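Local coordinates for protein ornithine decarboxylase (Entamoeba histolytica, PDB 4AIB) that probably catalyses the pyridoxal-phosphate-dependent decarboxylation of L-ornithine to putrescine, acting as a homodimer whose active sites draw residues from both subunits, at residues A[118-123]-A[138-143]; A[167-172]-A[208-213]; A[270-275]-A[352-357]; A[311-316]-A[346-351]. All coordinates share one frame; numbering follows the deposited sequence.

Contact 1 (A[118-123]-A[138-143]); sequences HTIVDS and GIMIRI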
# COMPACT_ATOMS: atom_id res chain seq x y z
N HIS A 118 -23.85 9.44 14.05
CA HIS A 118 -23.31 8.31 14.80
C HIS A 118 -21.82 8.15 14.62
O HIS A 118 -21.33 8.05 13.49
CB HIS A 118 -24.04 7.02 14.43
CG HIS A 118 -25.54 7.11 14.58
ND1 HIS A 118 -26.14 7.36 15.75
CD2 HIS A 118 -26.56 6.95 13.64
CE1 HIS A 118 -27.48 7.38 15.58
NE2 HIS A 118 -27.73 7.13 14.29
N THR A 119 -21.10 8.12 15.73
CA THR A 119 -19.64 7.99 15.72
C THR A 119 -19.12 7.17 16.91
O THR A 119 -19.88 6.84 17.82
CB THR A 119 -18.93 9.36 15.65
OG1 THR A 119 -17.53 9.17 15.45
CG2 THR A 119 -19.15 10.16 16.94
N ILE A 120 -17.82 6.85 16.89
CA ILE A 120 -17.20 6.01 17.93
C ILE A 120 -16.06 6.74 18.65
O ILE A 120 -15.38 7.58 18.07
CB ILE A 120 -16.72 4.66 17.34
CG1 ILE A 120 -17.89 3.90 16.70
CG2 ILE A 120 -16.06 3.80 18.41
CD1 ILE A 120 -17.49 2.70 15.87
N VAL A 121 -15.89 6.41 19.93
CA VAL A 121 -14.87 7.02 20.79
C VAL A 121 -14.17 5.97 21.66
O VAL A 121 -14.82 5.04 22.15
CB VAL A 121 -15.50 8.10 21.70
CG1 VAL A 121 -14.64 8.39 22.92
CG2 VAL A 121 -15.75 9.38 20.92
N ASP A 122 -12.86 6.12 21.84
CA ASP A 122 -12.10 5.29 22.79
C ASP A 122 -11.08 6.09 23.62
O ASP A 122 -10.08 5.54 24.10
CB ASP A 122 -11.46 4.08 22.09
CG ASP A 122 -10.38 4.46 21.09
OD1 ASP A 122 -10.36 5.61 20.61
OD2 ASP A 122 -9.54 3.59 20.78
N SER A 123 -11.34 7.39 23.78
CA SER A 123 -10.46 8.27 24.55
C SER A 123 -11.22 9.44 25.18
O SER A 123 -12.28 9.83 24.68
CB SER A 123 -9.33 8.82 23.66
OG SER A 123 -9.84 9.71 22.69
N GLY A 138 -24.16 11.37 18.20
CA GLY A 138 -24.24 10.23 19.11
C GLY A 138 -22.91 9.51 19.21
O GLY A 138 -22.22 9.33 18.21
N ILE A 139 -22.57 9.08 20.43
CA ILE A 139 -21.26 8.50 20.71
C ILE A 139 -21.36 7.02 21.10
O ILE A 139 -22.20 6.64 21.92
CB ILE A 139 -20.52 9.29 21.81
CG1 ILE A 139 -20.20 10.71 21.32
CG2 ILE A 139 -19.24 8.58 22.23
CD1 ILE A 139 -19.90 11.69 22.43
N MET A 140 -20.51 6.20 20.49
CA MET A 140 -20.42 4.79 20.84
C MET A 140 -19.07 4.53 21.51
O MET A 140 -18.03 4.99 21.04
CB MET A 140 -20.57 3.93 19.59
CG MET A 140 -21.62 2.84 19.72
SD MET A 140 -21.69 1.68 18.34
CE MET A 140 -21.90 2.78 16.94
N ILE A 141 -19.10 3.80 22.62
CA ILE A 141 -17.88 3.51 23.38
C ILE A 141 -17.21 2.22 22.88
O ILE A 141 -17.85 1.17 22.80
CB ILE A 141 -18.14 3.50 24.91
CG1 ILE A 141 -16.82 3.47 25.69
CG2 ILE A 141 -19.08 2.36 25.31
CD1 ILE A 141 -16.93 3.98 27.11
N ARG A 142 -15.93 2.31 22.53
CA ARG A 142 -15.19 1.16 22.02
C ARG A 142 -14.52 0.38 23.15
O ARG A 142 -13.70 0.93 23.89
CB ARG A 142 -14.17 1.57 20.95
CG ARG A 142 -13.44 0.40 20.31
CD ARG A 142 -12.72 0.80 19.04
NE ARG A 142 -11.98 -0.32 18.45
CZ ARG A 142 -11.42 -0.31 17.25
NH1 ARG A 142 -11.49 0.76 16.47
NH2 ARG A 142 -10.77 -1.38 16.81
N ILE A 143 -14.88 -0.89 23.27
CA ILE A 143 -14.30 -1.78 24.29
C ILE A 143 -13.51 -2.92 23.63
O ILE A 143 -13.42 -3.00 22.40
CB ILE A 143 -15.38 -2.33 25.26
CG1 ILE A 143 -16.42 -3.19 24.54
CG2 ILE A 143 -16.06 -1.19 26.02
CD1 ILE A 143 -16.27 -4.68 24.77
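Strand 118-121 and strand 138-143 run parallel at a closest axis separation of 4.5 Å, pairing His118 with Gly138 and Val121 with Ile141. They are the two strands of a beta-alpha-beta unit, with helix 124-133 between them, in the (beta/alpha)8 TIM-barrel domain that binds pyridoxal phosphate in this decarboxylase family. Thr119 and Val121 make all four backbone hydrogen bonds of the pair. Thr119 N donates to Gly138 O (3.0 Å) and Thr119 O accepts from Met140 N; Val121 N then binds Met140 O (2.8 Å), and Val121 O receives Arg142 N. Ile120, between them, also brings its CA up to Met140 O in a CA-H...O contact.

The side chains divide between two faces. On one, Ile120 crosses Met140 at a slant, CG1 lying 3.9 Å from Met140 CB. Its CG2, anti to the backbone N, turns along the strand instead and meets Arg142 CB. Both Ile120 and Met140 also pack on His183 of strand 179-184. On the reverse face, turned to the surrounding helices, Val121 sets CB and CG2 against Ile139 CG2, while Val127 and Ile130 of helix 124-133 lie over Val121. At the end of the strand Asp122 and Arg142 touch through their aliphatic roots, and their charged ends part. Asp122 OD2 forms a salt bridge with Arg277 of the second subunit and accepts from Gly159 N, whereas Arg142 NE stands 5.2 Å from Asp122 OD2.

Contact 2 (A[167-172]-A[208-213]); sequences IVLKEI and TLAEQF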
# COMPACT_ATOMS: atom_id res chain seq x y z
N ILE A 167 -14.03 6.14 33.35
CA ILE A 167 -13.47 7.49 33.19
C ILE A 167 -14.05 8.17 31.95
O ILE A 167 -14.36 9.37 31.97
CB ILE A 167 -11.92 7.47 33.14
CG1 ILE A 167 -11.33 6.90 34.44
CG2 ILE A 167 -11.35 8.86 32.83
CD1 ILE A 167 -11.61 7.71 35.70
N VAL A 168 -14.21 7.40 30.87
CA VAL A 168 -14.79 7.91 29.63
C VAL A 168 -16.29 8.16 29.79
O VAL A 168 -16.78 9.24 29.42
CB VAL A 168 -14.49 6.97 28.43
CG1 VAL A 168 -15.21 7.43 27.17
CG2 VAL A 168 -12.99 6.89 28.18
N LEU A 169 -17.01 7.19 30.35
CA LEU A 169 -18.45 7.33 30.61
C LEU A 169 -18.77 8.52 31.51
O LEU A 169 -19.80 9.17 31.33
CB LEU A 169 -19.03 6.04 31.21
CG LEU A 169 -19.40 4.89 30.27
CD1 LEU A 169 -19.74 3.65 31.08
CD2 LEU A 169 -20.56 5.26 29.35
N LYS A 170 -17.89 8.80 32.47
CA LYS A 170 -18.01 9.97 33.33
C LYS A 170 -17.88 11.25 32.52
O LYS A 170 -18.65 12.20 32.71
CB LYS A 170 -16.97 9.93 34.45
CG LYS A 170 -17.03 11.10 35.42
CD LYS A 170 -15.96 11.00 36.50
CE LYS A 170 -15.78 12.31 37.25
NZ LYS A 170 -16.97 12.69 38.07
N GLU A 171 -16.92 11.27 31.60
CA GLU A 171 -16.66 12.43 30.74
C GLU A 171 -17.81 12.69 29.76
O GLU A 171 -18.16 13.84 29.50
CB GLU A 171 -15.33 12.26 30.00
CG GLU A 171 -14.85 13.51 29.26
CD GLU A 171 -14.38 14.63 30.18
OE1 GLU A 171 -13.95 14.34 31.31
OE2 GLU A 171 -14.43 15.80 29.75
N ILE A 172 -18.39 11.61 29.22
CA ILE A 172 -19.55 11.73 28.33
C ILE A 172 -20.74 12.33 29.09
O ILE A 172 -21.46 13.17 28.56
CB ILE A 172 -19.93 10.38 27.68
CG1 ILE A 172 -18.75 9.80 26.90
CG2 ILE A 172 -21.13 10.54 26.76
CD1 ILE A 172 -18.89 8.33 26.54
N THR A 208 -25.42 -1.88 31.40
CA THR A 208 -25.97 -1.71 32.75
C THR A 208 -25.21 -0.65 33.55
O THR A 208 -25.81 0.05 34.37
CB THR A 208 -25.99 -3.03 33.54
OG1 THR A 208 -24.76 -3.74 33.35
CG2 THR A 208 -27.15 -3.91 33.09
N LEU A 209 -23.91 -0.55 33.32
CA LEU A 209 -23.08 0.49 33.95
C LEU A 209 -23.47 1.87 33.43
O LEU A 209 -23.63 2.81 34.21
CB LEU A 209 -21.59 0.21 33.71
CG LEU A 209 -20.54 1.16 34.29
CD1 LEU A 209 -20.57 1.19 35.82
CD2 LEU A 209 -19.16 0.78 33.79
N ALA A 210 -23.63 1.98 32.11
CA ALA A 210 -24.02 3.23 31.46
C ALA A 210 -25.46 3.62 31.78
O ALA A 210 -25.80 4.81 31.83
CB ALA A 210 -23.82 3.15 29.96
N GLU A 211 -26.31 2.62 32.00
CA GLU A 211 -27.70 2.84 32.41
C GLU A 211 -27.77 3.47 33.80
O GLU A 211 -28.68 4.25 34.09
CB GLU A 211 -28.51 1.54 32.38
CG GLU A 211 -29.07 1.18 31.01
CD GLU A 211 -29.98 -0.04 31.04
OE1 GLU A 211 -29.63 -1.03 31.72
OE2 GLU A 211 -31.04 -0.00 30.39
N GLN A 212 -26.80 3.12 34.65
CA GLN A 212 -26.68 3.71 35.98
C GLN A 212 -26.18 5.16 35.92
O GLN A 212 -26.44 5.95 36.82
CB GLN A 212 -25.76 2.87 36.85
CG GLN A 212 -26.37 1.57 37.36
CD GLN A 212 -25.43 0.80 38.27
OE1 GLN A 212 -24.26 0.58 37.95
NE2 GLN A 212 -25.95 0.38 39.42
N PHE A 213 -25.47 5.49 34.84
CA PHE A 213 -25.04 6.87 34.58
C PHE A 213 -26.19 7.75 34.08
O PHE A 213 -26.00 8.94 33.83
CB PHE A 213 -23.89 6.89 33.57
CG PHE A 213 -22.52 6.72 34.19
CD1 PHE A 213 -22.07 5.47 34.60
CD2 PHE A 213 -21.68 7.82 34.34
CE1 PHE A 213 -20.81 5.32 35.16
CE2 PHE A 213 -20.42 7.67 34.90
CZ PHE A 213 -19.99 6.42 35.31
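Leu169 lies over one face of the Phe213 ring, its CB 4.2 Å from the ring centroid and only 9° off the ring normal, a CH-pi contact near the middle of the ring. The same ring reaches further along helix 164-174 with its CE2 atom, which comes within 3.7 Å of Lys170 CA at a slant. Lys170 adds the root of its side chain, CB, while its chain, extended as far as CE and bent only at the last torsion, carries the amine away from the ring.

Beyond CB, Leu169 divides its two methyls between two neighbours. With CG anti to its own carbonyl carbon (chi1 -82°), the branch points across to the other helix: CD1 meets Leu209 CD2 at 4.0 Å, and CD2 meets Ala210 CB at 3.9 Å. Leu209 and Ala210 belong to the last turns of helix 194-212, and Phe213 follows directly after it. Helices 164-174 and 194-212 are successive members of the outer layer of the TIM barrel, and strand 179-184 comes between them in sequence. Leu179 of that strand touches both Leu169 and Ala210, tying the helix pair to the sheet beneath. No hydrogen bond crosses between the two segments; the side chains meet through carbon alone, and the Phe213 ring also lies near the backbone carbonyl of Leu169. Phe213 packs on Lys173 as well.

Contact 3 (A[270-275]-A[352-357]); sequences VSSLHG and KDWLLF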
# COMPACT_ATOMS: atom_id res chain seq x y z
N VAL A 270 -9.12 -11.52 -13.22
CA VAL A 270 -8.64 -12.31 -14.36
C VAL A 270 -7.40 -11.65 -14.95
O VAL A 270 -7.49 -10.75 -15.78
CB VAL A 270 -9.71 -12.48 -15.46
CG1 VAL A 270 -9.27 -13.51 -16.48
CG2 VAL A 270 -11.05 -12.89 -14.86
N SER A 271 -6.23 -12.11 -14.51
CA SER A 271 -4.97 -11.47 -14.88
C SER A 271 -4.26 -12.16 -16.05
O SER A 271 -4.45 -13.35 -16.30
CB SER A 271 -4.05 -11.39 -13.66
OG SER A 271 -4.69 -10.68 -12.61
N SER A 272 -3.45 -11.38 -16.77
CA SER A 272 -2.70 -11.88 -17.92
C SER A 272 -1.23 -12.08 -17.56
O SER A 272 -0.76 -11.57 -16.55
CB SER A 272 -2.82 -10.90 -19.08
OG SER A 272 -2.29 -9.63 -18.73
N LEU A 273 -0.52 -12.83 -18.40
CA LEU A 273 0.90 -13.10 -18.18
C LEU A 273 1.79 -12.34 -19.15
O LEU A 273 1.55 -12.32 -20.36
CB LEU A 273 1.18 -14.60 -18.29
CG LEU A 273 0.55 -15.53 -17.25
CD1 LEU A 273 0.69 -16.98 -17.69
CD2 LEU A 273 1.15 -15.32 -15.87
N HIS A 274 2.83 -11.70 -18.61
CA HIS A 274 3.81 -10.98 -19.42
C HIS A 274 5.22 -11.25 -18.96
O HIS A 274 6.05 -10.33 -18.87
CB HIS A 274 3.50 -9.48 -19.45
CG HIS A 274 3.46 -8.83 -18.08
ND1 HIS A 274 4.54 -8.26 -17.53
CD2 HIS A 274 2.42 -8.67 -17.17
CE1 HIS A 274 4.21 -7.76 -16.32
NE2 HIS A 274 2.92 -8.01 -16.10
N GLY A 275 5.52 -12.52 -18.67
CA GLY A 275 6.85 -12.93 -18.24
C GLY A 275 6.94 -14.37 -17.79
O GLY A 275 6.05 -14.88 -17.11
N LYS A 352 -0.81 -15.76 -24.18
CA LYS A 352 -1.84 -16.72 -24.58
C LYS A 352 -2.65 -17.20 -23.37
O LYS A 352 -3.87 -17.30 -23.44
CB LYS A 352 -1.21 -17.90 -25.33
CG LYS A 352 -2.18 -18.78 -26.10
CD LYS A 352 -2.63 -20.00 -25.29
CE LYS A 352 -3.59 -20.87 -26.08
NZ LYS A 352 -4.03 -22.06 -25.30
N ASP A 353 -1.95 -17.50 -22.27
CA ASP A 353 -2.58 -18.04 -21.07
C ASP A 353 -2.95 -16.98 -20.04
O ASP A 353 -2.27 -15.96 -19.91
CB ASP A 353 -1.69 -19.12 -20.43
CG ASP A 353 -1.67 -20.41 -21.23
OD1 ASP A 353 -2.71 -21.10 -21.28
OD2 ASP A 353 -0.61 -20.75 -21.79
N TRP A 354 -4.04 -17.23 -19.32
CA TRP A 354 -4.58 -16.30 -18.32
C TRP A 354 -4.84 -16.97 -17.00
O TRP A 354 -5.03 -18.19 -16.93
CB TRP A 354 -5.86 -15.65 -18.84
CG TRP A 354 -5.64 -14.58 -19.88
CD1 TRP A 354 -5.12 -14.73 -21.16
CD2 TRP A 354 -5.96 -13.14 -19.77
NE1 TRP A 354 -5.09 -13.52 -21.82
CE2 TRP A 354 -5.58 -12.54 -21.05
CE3 TRP A 354 -6.50 -12.34 -18.77
CZ2 TRP A 354 -5.73 -11.18 -21.29
CZ3 TRP A 354 -6.65 -10.97 -19.03
CH2 TRP A 354 -6.28 -10.41 -20.26
N LEU A 355 -4.86 -16.17 -15.94
CA LEU A 355 -5.11 -16.65 -14.59
C LEU A 355 -6.38 -16.02 -14.02
O LEU A 355 -6.58 -14.82 -14.13
CB LEU A 355 -3.93 -16.31 -13.67
CG LEU A 355 -2.70 -17.21 -13.58
CD1 LEU A 355 -1.94 -17.29 -14.89
CD2 LEU A 355 -1.78 -16.70 -12.48
N LEU A 356 -7.23 -16.85 -13.42
CA LEU A 356 -8.39 -16.35 -12.68
C LEU A 356 -8.19 -16.54 -11.18
O LEU A 356 -8.02 -17.66 -10.71
CB LEU A 356 -9.69 -17.03 -13.15
CG LEU A 356 -10.96 -16.92 -12.29
CD1 LEU A 356 -11.53 -15.51 -12.28
CD2 LEU A 356 -12.02 -17.91 -12.75
N PHE A 357 -8.20 -15.43 -10.45
CA PHE A 357 -8.15 -15.45 -9.00
C PHE A 357 -9.58 -15.34 -8.46
O PHE A 357 -10.16 -14.25 -8.47
CB PHE A 357 -7.28 -14.30 -8.47
CG PHE A 357 -5.83 -14.41 -8.83
CD1 PHE A 357 -5.36 -13.90 -10.04
CD2 PHE A 357 -4.92 -15.02 -7.97
CE1 PHE A 357 -4.01 -13.99 -10.38
CE2 PHE A 357 -3.58 -15.12 -8.30
CZ PHE A 357 -3.13 -14.61 -9.51
O HOH W 1 -1.17 -13.45 -21.04
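Val270, Trp354 and Leu273 bury the most surface where segment 270-275, part of strand 267-281, runs antiparallel to the strand that begins near Trp354. Both belong to the beta domain that accompanies the TIM barrel in this family of fold type III decarboxylases. Ser271 and Leu355 form the hydrogen-bonded pair: Ser271 N donates to Leu355 O at 2.8 Å, and Leu355 N returns a nearly straight bond to Ser271 O (178° at the hydrogen).

Val270 parts its methyls. CG1, anti to the backbone N (chi1 -170°), lies 3.8 Å from Trp354 CE3, the two side chains crossing at about a right angle, while CG2 turns to Leu356 CD1 on the partner strand. Helix 6-16 lies over this face, Ile16 touching both Val270 and Trp354.

The indole of Trp354 leans back over the neighbouring strand. Ser272 CB sits over one face of its six-membered ring, 3.5 Å from the centroid but set towards the rim of the indole, a CH-pi contact. Near the plane of the ring, at its edge, comes Val270 O, 3.4 Å from Trp354 CZ3. Ser272 OG is engaged away from the indole, bonded to Pro25 O.

Leu273 turns toward the partner strand. It crosses Leu355 roughly perpendicularly, CD2 meeting Leu355 CD1 at 3.8 Å, and its CD1 approaches the backbone of Asp353. Beside it, a water accepts from Leu273 N at 2.8 Å and lies 3.0 Å from Asp353 O.

Contact 4 (A[311-316]-A[346-351]); sequences CECITQ and PEMEPG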
# COMPACT_ATOMS: atom_id res chain seq x y z
N CYS A 311 -5.50 -19.93 -7.38
CA CYS A 311 -5.93 -19.55 -8.72
C CYS A 311 -5.82 -20.74 -9.68
O CYS A 311 -5.25 -21.78 -9.32
CB CYS A 311 -5.06 -18.40 -9.24
SG CYS A 311 -3.37 -18.88 -9.64
N GLU A 312 -6.34 -20.58 -10.89
CA GLU A 312 -6.24 -21.62 -11.91
C GLU A 312 -6.05 -21.06 -13.32
O GLU A 312 -6.45 -19.93 -13.61
CB GLU A 312 -7.46 -22.56 -11.86
CG GLU A 312 -8.81 -21.86 -11.86
CD GLU A 312 -9.98 -22.83 -11.97
OE1 GLU A 312 -10.30 -23.49 -10.97
OE2 GLU A 312 -10.57 -22.92 -13.07
N CYS A 313 -5.42 -21.85 -14.19
CA CYS A 313 -5.21 -21.46 -15.58
C CYS A 313 -6.45 -21.77 -16.41
O CYS A 313 -6.69 -22.92 -16.77
CB CYS A 313 -3.98 -22.15 -16.15
SG CYS A 313 -3.67 -21.75 -17.88
N ILE A 314 -7.21 -20.73 -16.71
CA ILE A 314 -8.52 -20.84 -17.36
C ILE A 314 -8.45 -21.14 -18.86
O ILE A 314 -9.31 -21.84 -19.41
CB ILE A 314 -9.38 -19.58 -17.06
CG1 ILE A 314 -10.35 -19.85 -15.91
CG2 ILE A 314 -10.17 -19.11 -18.27
CD1 ILE A 314 -9.69 -20.11 -14.58
N THR A 315 -7.41 -20.62 -19.51
CA THR A 315 -7.24 -20.71 -20.96
C THR A 315 -7.07 -22.14 -21.48
O THR A 315 -7.52 -22.46 -22.59
CB THR A 315 -6.05 -19.87 -21.43
OG1 THR A 315 -4.97 -20.02 -20.50
CG2 THR A 315 -6.44 -18.40 -21.51
N GLN A 316 -6.40 -22.99 -20.70
CA GLN A 316 -6.25 -24.40 -21.05
C GLN A 316 -6.83 -25.31 -19.96
O GLN A 316 -6.52 -25.14 -18.77
CB GLN A 316 -4.79 -24.76 -21.35
CG GLN A 316 -3.78 -24.38 -20.27
CD GLN A 316 -2.36 -24.78 -20.62
OE1 GLN A 316 -1.56 -25.09 -19.73
NE2 GLN A 316 -2.02 -24.77 -21.90
N PRO A 346 -0.05 -25.95 -14.77
CA PRO A 346 0.54 -26.44 -16.02
C PRO A 346 1.42 -25.37 -16.67
O PRO A 346 1.27 -24.19 -16.36
CB PRO A 346 -0.68 -26.74 -16.89
CG PRO A 346 -1.74 -25.82 -16.38
CD PRO A 346 -1.51 -25.72 -14.90
N GLU A 347 2.33 -25.79 -17.55
CA GLU A 347 3.20 -24.86 -18.25
C GLU A 347 2.38 -23.90 -19.11
O GLU A 347 1.56 -24.32 -19.92
CB GLU A 347 4.22 -25.61 -19.12
CG GLU A 347 5.34 -24.73 -19.66
CD GLU A 347 6.24 -25.44 -20.66
OE1 GLU A 347 5.73 -26.26 -21.46
OE2 GLU A 347 7.46 -25.17 -20.65
N MET A 348 2.60 -22.61 -18.90
CA MET A 348 1.82 -21.57 -19.56
C MET A 348 2.65 -20.74 -20.53
O MET A 348 3.87 -20.65 -20.40
CB MET A 348 1.16 -20.66 -18.52
CG MET A 348 0.06 -21.33 -17.71
SD MET A 348 -0.67 -20.27 -16.45
CE MET A 348 0.62 -20.25 -15.20
N GLU A 349 1.98 -20.15 -21.51
CA GLU A 349 2.61 -19.30 -22.51
C GLU A 349 2.14 -17.86 -22.34
O GLU A 349 0.94 -17.59 -22.48
CB GLU A 349 2.30 -19.82 -23.92
CG GLU A 349 3.04 -19.11 -25.05
CD GLU A 349 2.71 -19.67 -26.42
OE1 GLU A 349 2.91 -20.89 -26.63
OE2 GLU A 349 2.25 -18.90 -27.28
N PRO A 350 3.07 -16.94 -22.04
CA PRO A 350 2.73 -15.52 -21.84
C PRO A 350 2.17 -14.89 -23.11
O PRO A 350 2.76 -15.02 -24.19
CB PRO A 350 4.07 -14.88 -21.46
CG PRO A 350 4.92 -16.01 -20.98
CD PRO A 350 4.50 -17.19 -21.81
N GLY A 351 1.03 -14.22 -22.98
CA GLY A 351 0.33 -13.63 -24.12
C GLY A 351 -0.81 -14.50 -24.61
O GLY A 351 -1.67 -14.05 -25.37
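Sulfur to sulfur is the central meeting here: Cys313 SG lies 3.6 Å from Met348 SD, the closest approach of these two side chains. Cys313 extends its thiol with SG anti to the backbone N (chi1 179°), which carries the sulfur across the gap to the methionine. Met348 receives it along its flank, CG standing 3.8 Å from Cys313 SG.

The remaining apolar packing involves Pro346. Cys313 CB faces Pro346 CG at 4.3 Å, a looser touch. Gln316 and Pro346 slide past each other in opposite directions, with the extended glutamine chain lying alongside the pyrrolidine ring.

The clear hydrogen bonds here are made to residues around the two segments. Tyr289 OH is hydrogen-bonded to Met348 N, and Lys276 NZ to Met348 O, gripping the methionine's backbone at both its N-H and its carbonyl. Asp353 binds both segments, its OD1 to Thr315 OG1 and its OD2 to Glu349 N, while its side chain also lies against Cys313, Gln316 and Met348.

Neither segment offers much regular structure: 311-316 holds a short, weakly bonded strand about 312-313, and 346-351 is the link from strand 341-346 to strand 354-360. The contact is loop packing at the margin of the beta domain's mixed sheet, where the short strand 312-313 pairs antiparallel with strand 354-360.

The four contacts fall into two pairs, one in each domain. Contacts 1 and 2 lie in the TIM barrel with centres about 12 Å apart; strand 138-143 leads on to helix 164-174, and Ile141 of the first packs on Val168 and Leu169 of the second. Contacts 3 and 4 share the mixed sheet of the beta domain, their centres about 7 Å apart, with contact 4 nested in the chain loop that contact 3 closes. Between the pairs the centres are about 45 to 60 Å apart, on opposite sides of the chain's centre. Contacts 1, 3 and 4 each touch the second subunit, so both domains contribute to the dimer, probably the only active form.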